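Local coordinates for ParM protein (Staphylococcus aureus, PDB 3JS6) that probably polymerises into actin-like filaments that drive the segregation of plasmid DNA, at residues E183-V188 with T200-K205. Numbering follows the deposited sequence. Where two conformers were deposited one is given.
Sequences EGKYSV and TYQNMK
Tyr186 O lies at the edge of the Tyr201 ring, near its plane, and accepts a hydrogen bond from Tyr201 N (2.7 Å). Tyr186 N returns one to Tyr201 O, so the two tyrosines form a hydrogen-bonded pair of an antiparallel hairpin. Both tyrosine side chains leave the same face of the sheet and touch Leu167 of helix 162-169; Phe181 packs edge-to-face with Tyr186. On the other face, Gln202 crosses the aliphatic chain of Lys185 at a slant, with Gln202 OE1 3.5 Å from Lys185 CD. The Gln202 chain bends at chi2 (85°), which helps bring Gln202 NE2 to Asn203 OD1 (3.3 Å), above that carbonyl's plane. Lys185 runs on, fully extended, past Thr200 CG2 to a salt bridge with Glu210. Ser187 OG donates to Thr200 OG1 (2.8 Å), which also hydrogen-bonds to Glu210 O. At the open end, Gly184 O accepts from Asn203 N (2.9 Å) and from a water that also binds Met204 N. A type I' turn, Gln202 to Lys205, then leads into the next strand of this actin-like fold. One face thus satisfies its polar groups through a hydroxyl pair and the lysine's salt bridge, while the tyrosines pack the other against helix 162-169.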
ATOM      1  N   GLU A 183      -3.594  16.635  19.321  1.00 29.07           N
ATOM      2  CA  GLU A 183      -4.692  17.588  19.341  1.00 40.07           C
ATOM      3  C   GLU A 183      -4.678  18.488  18.113  1.00 35.80           C
ATOM      4  O   GLU A 183      -5.011  19.662  18.196  1.00 34.74           O
ATOM      5  CB  GLU A 183      -4.645  18.434  20.616  1.00 47.89           C
ATOM      6  CG  GLU A 183      -3.292  18.437  21.309  1.00 59.56           C
ATOM      7  CD  GLU A 183      -3.277  19.304  22.552  1.00 61.21           C
ATOM      8  OE1 GLU A 183      -3.807  18.861  23.592  1.00 66.10           O
ATOM      9  OE2 GLU A 183      -2.734  20.427  22.486  1.00 65.90           O
ATOM     10  N   GLY A 184      -4.317  17.947  16.957  1.00 31.22           N
ATOM     11  CA  GLY A 184      -4.291  18.755  15.760  1.00 24.60           C
ATOM     12  C   GLY A 184      -5.242  18.258  14.712  1.00 26.56           C
ATOM     13  O   GLY A 184      -5.909  17.245  14.897  1.00 26.94           O
ATOM     14  N   LYS A 185      -5.319  18.993  13.608  1.00 24.16           N
ATOM     15  CA  LYS A 185      -6.185  18.639  12.490  1.00 28.33           C
ATOM     16  C   LYS A 185      -5.269  18.382  11.301  1.00 30.60           C
ATOM     17  O   LYS A 185      -4.441  19.232  10.935  1.00 26.44           O
ATOM     18  CB  LYS A 185      -7.147  19.780  12.194  1.00 29.62           C
ATOM     19  CG  LYS A 185      -8.188  19.463  11.152  1.00 33.02           C
ATOM     20  CD  LYS A 185      -9.308  20.489  11.215  1.00 43.43           C
ATOM     21  CE  LYS A 185     -10.280  20.341  10.065  1.00 32.26           C
ATOM     22  NZ  LYS A 185     -11.479  21.191  10.272  1.00 41.74           N
ATOM     23  N   TYR A 186      -5.396  17.198  10.715  1.00 23.13           N
ATOM     24  CA  TYR A 186      -4.534  16.822   9.601  1.00 17.85           C
ATOM     25  C   TYR A 186      -5.341  16.176   8.526  1.00 22.04           C
ATOM     26  O   TYR A 186      -6.328  15.506   8.814  1.00 24.72           O
ATOM     27  CB  TYR A 186      -3.485  15.798  10.046  1.00 25.35           C
ATOM     28  CG  TYR A 186      -2.512  16.320  11.060  1.00 27.54           C
ATOM     29  CD1 TYR A 186      -2.912  16.562  12.366  1.00 31.43           C
ATOM     30  CD2 TYR A 186      -1.199  16.626  10.699  1.00 22.98           C
ATOM     31  CE1 TYR A 186      -2.023  17.103  13.299  1.00 36.81           C
ATOM     32  CE2 TYR A 186      -0.306  17.167  11.618  1.00 27.27           C
ATOM     33  CZ  TYR A 186      -0.727  17.401  12.914  1.00 29.84           C
ATOM     34  OH  TYR A 186       0.138  17.930  13.838  1.00 46.03           O
ATOM     35  N   SER A 187      -4.900  16.332   7.284  1.00 18.18           N
ATOM     36  CA  SER A 187      -5.611  15.698   6.202  1.00 20.46           C
ATOM     37  C   SER A 187      -4.615  14.950   5.359  1.00 24.51           C
ATOM     38  O   SER A 187      -3.451  15.340   5.235  1.00 29.25           O
ATOM     39  CB  SER A 187      -6.359  16.729   5.352  1.00 29.79           C
ATOM     40  OG  SER A 187      -7.424  17.318   6.084  1.00 23.80           O
ATOM     41  N   VAL A 188      -5.067  13.833   4.836  1.00 18.63           N
ATOM     42  CA  VAL A 188      -4.241  13.028   3.956  1.00 20.93           C
ATOM     43  C   VAL A 188      -4.887  13.195   2.591  1.00 27.09           C
ATOM     44  O   VAL A 188      -6.054  12.831   2.420  1.00 20.96           O
ATOM     45  CB  VAL A 188      -4.277  11.543   4.328  1.00 22.49           C
ATOM     46  CG1 VAL A 188      -3.446  10.727   3.290  1.00 24.59           C
ATOM     47  CG2 VAL A 188      -3.728  11.352   5.737  1.00 21.79           C
ATOM     48  N   THR A 200      -9.640  13.275   6.694  1.00 21.95           N
ATOM     49  CA  THR A 200      -9.322  14.266   7.712  1.00 20.43           C
ATOM     50  C   THR A 200      -9.382  13.700   9.122  1.00 26.18           C
ATOM     51  O   THR A 200     -10.277  12.934   9.467  1.00 28.00           O
ATOM     52  CB  THR A 200     -10.255  15.467   7.548  1.00 24.39           C
ATOM     53  OG1 THR A 200      -9.950  16.106   6.297  1.00 27.35           O
ATOM     54  CG2 THR A 200     -10.088  16.462   8.668  1.00 25.63           C
ATOM     55  N   TYR A 201      -8.396  14.076   9.919  1.00 24.13           N
ATOM     56  CA  TYR A 201      -8.266  13.612  11.288  1.00 20.79           C
ATOM     57  C   TYR A 201      -8.194  14.787  12.243  1.00 24.70           C
ATOM     58  O   TYR A 201      -7.544  15.788  11.960  1.00 28.87           O
ATOM     59  CB  TYR A 201      -6.983  12.766  11.424  1.00 23.54           C
ATOM     60  CG  TYR A 201      -7.093  11.370  10.852  1.00 25.77           C
ATOM     61  CD1 TYR A 201      -7.173  11.145   9.477  1.00 32.73           C
ATOM     62  CD2 TYR A 201      -7.180  10.272  11.703  1.00 27.69           C
ATOM     63  CE1 TYR A 201      -7.345   9.845   8.966  1.00 29.77           C
ATOM     64  CE2 TYR A 201      -7.350   8.988  11.214  1.00 35.25           C
ATOM     65  CZ  TYR A 201      -7.438   8.776   9.848  1.00 38.61           C
ATOM     66  OH  TYR A 201      -7.650   7.488   9.393  1.00 43.94           O
ATOM     67  N   GLN A 202      -8.857  14.659  13.381  1.00 24.91           N
ATOM     68  CA  GLN A 202      -8.836  15.696  14.402  1.00 25.32           C
ATOM     69  C   GLN A 202      -8.604  14.976  15.729  1.00 30.17           C
ATOM     70  O   GLN A 202      -9.343  14.042  16.089  1.00 27.69           O
ATOM     71  CB  GLN A 202     -10.164  16.453  14.434  1.00 31.01           C
ATOM     72  CG  GLN A 202     -10.288  17.442  15.600  1.00 41.50           C
ATOM     73  CD  GLN A 202      -9.667  18.796  15.309  1.00 40.21           C
ATOM     74  OE1 GLN A 202     -10.137  19.526  14.442  1.00 38.56           O
ATOM     75  NE2 GLN A 202      -8.609  19.137  16.040  1.00 36.12           N
ATOM     76  N   ASN A 203      -7.573  15.393  16.446  1.00 27.56           N
ATOM     77  CA  ASN A 203      -7.239  14.764  17.725  1.00 34.68           C
ATOM     78  C   ASN A 203      -7.190  13.259  17.540  1.00 35.16           C
ATOM     79  O   ASN A 203      -7.839  12.502  18.275  1.00 35.58           O
ATOM     80  CB  ASN A 203      -8.267  15.123  18.809  1.00 34.03           C
ATOM     81  CG  ASN A 203      -8.473  16.628  18.943  1.00 37.88           C
ATOM     82  OD1 ASN A 203      -7.580  17.415  18.640  1.00 39.62           O
ATOM     83  ND2 ASN A 203      -9.652  17.028  19.404  1.00 44.81           N
HETATM   84  N   MSE A 204      -6.456  12.847  16.510  1.00 31.11           N
HETATM   85  CA  MSE A 204      -6.237  11.445  16.191  1.00 33.93           C
HETATM   86  C   MSE A 204      -7.421  10.630  15.760  1.00 32.51           C
HETATM   87  O   MSE A 204      -7.305   9.412  15.643  1.00 32.42           O
HETATM   88  CB  MSE A 204      -5.580  10.738  17.372  1.00 37.92           C
HETATM   89  CG  MSE A 204      -4.210  11.287  17.705  1.00 45.78           C
HETATM   90 SE   MSE A 204      -3.316  10.254  19.060  1.00 63.50          SE
HETATM   91  CE  MSE A 204      -4.439  10.830  20.592  1.00  9.84           C
ATOM     92  N   LYS A 205      -8.561  11.262  15.522  1.00 25.13           N
ATOM     93  CA  LYS A 205      -9.709  10.483  15.103  1.00 22.62           C
ATOM     94  C   LYS A 205     -10.208  10.973  13.755  1.00 26.15           C
ATOM     95  O   LYS A 205     -10.344  12.176  13.542  1.00 23.60           O
ATOM     96  CB  LYS A 205     -10.827  10.580  16.150  1.00 34.68           C
ATOM     97  CG  LYS A 205     -11.922   9.562  15.936  1.00 45.44           C
ATOM     98  CD  LYS A 205     -13.073   9.733  16.903  1.00 60.18           C
ATOM     99  CE  LYS A 205     -12.817   9.923  18.116  0.50 61.72           C
TER
HETATM  100  O   HOH W   1      -5.050  14.504  14.971  1.00 27.73           O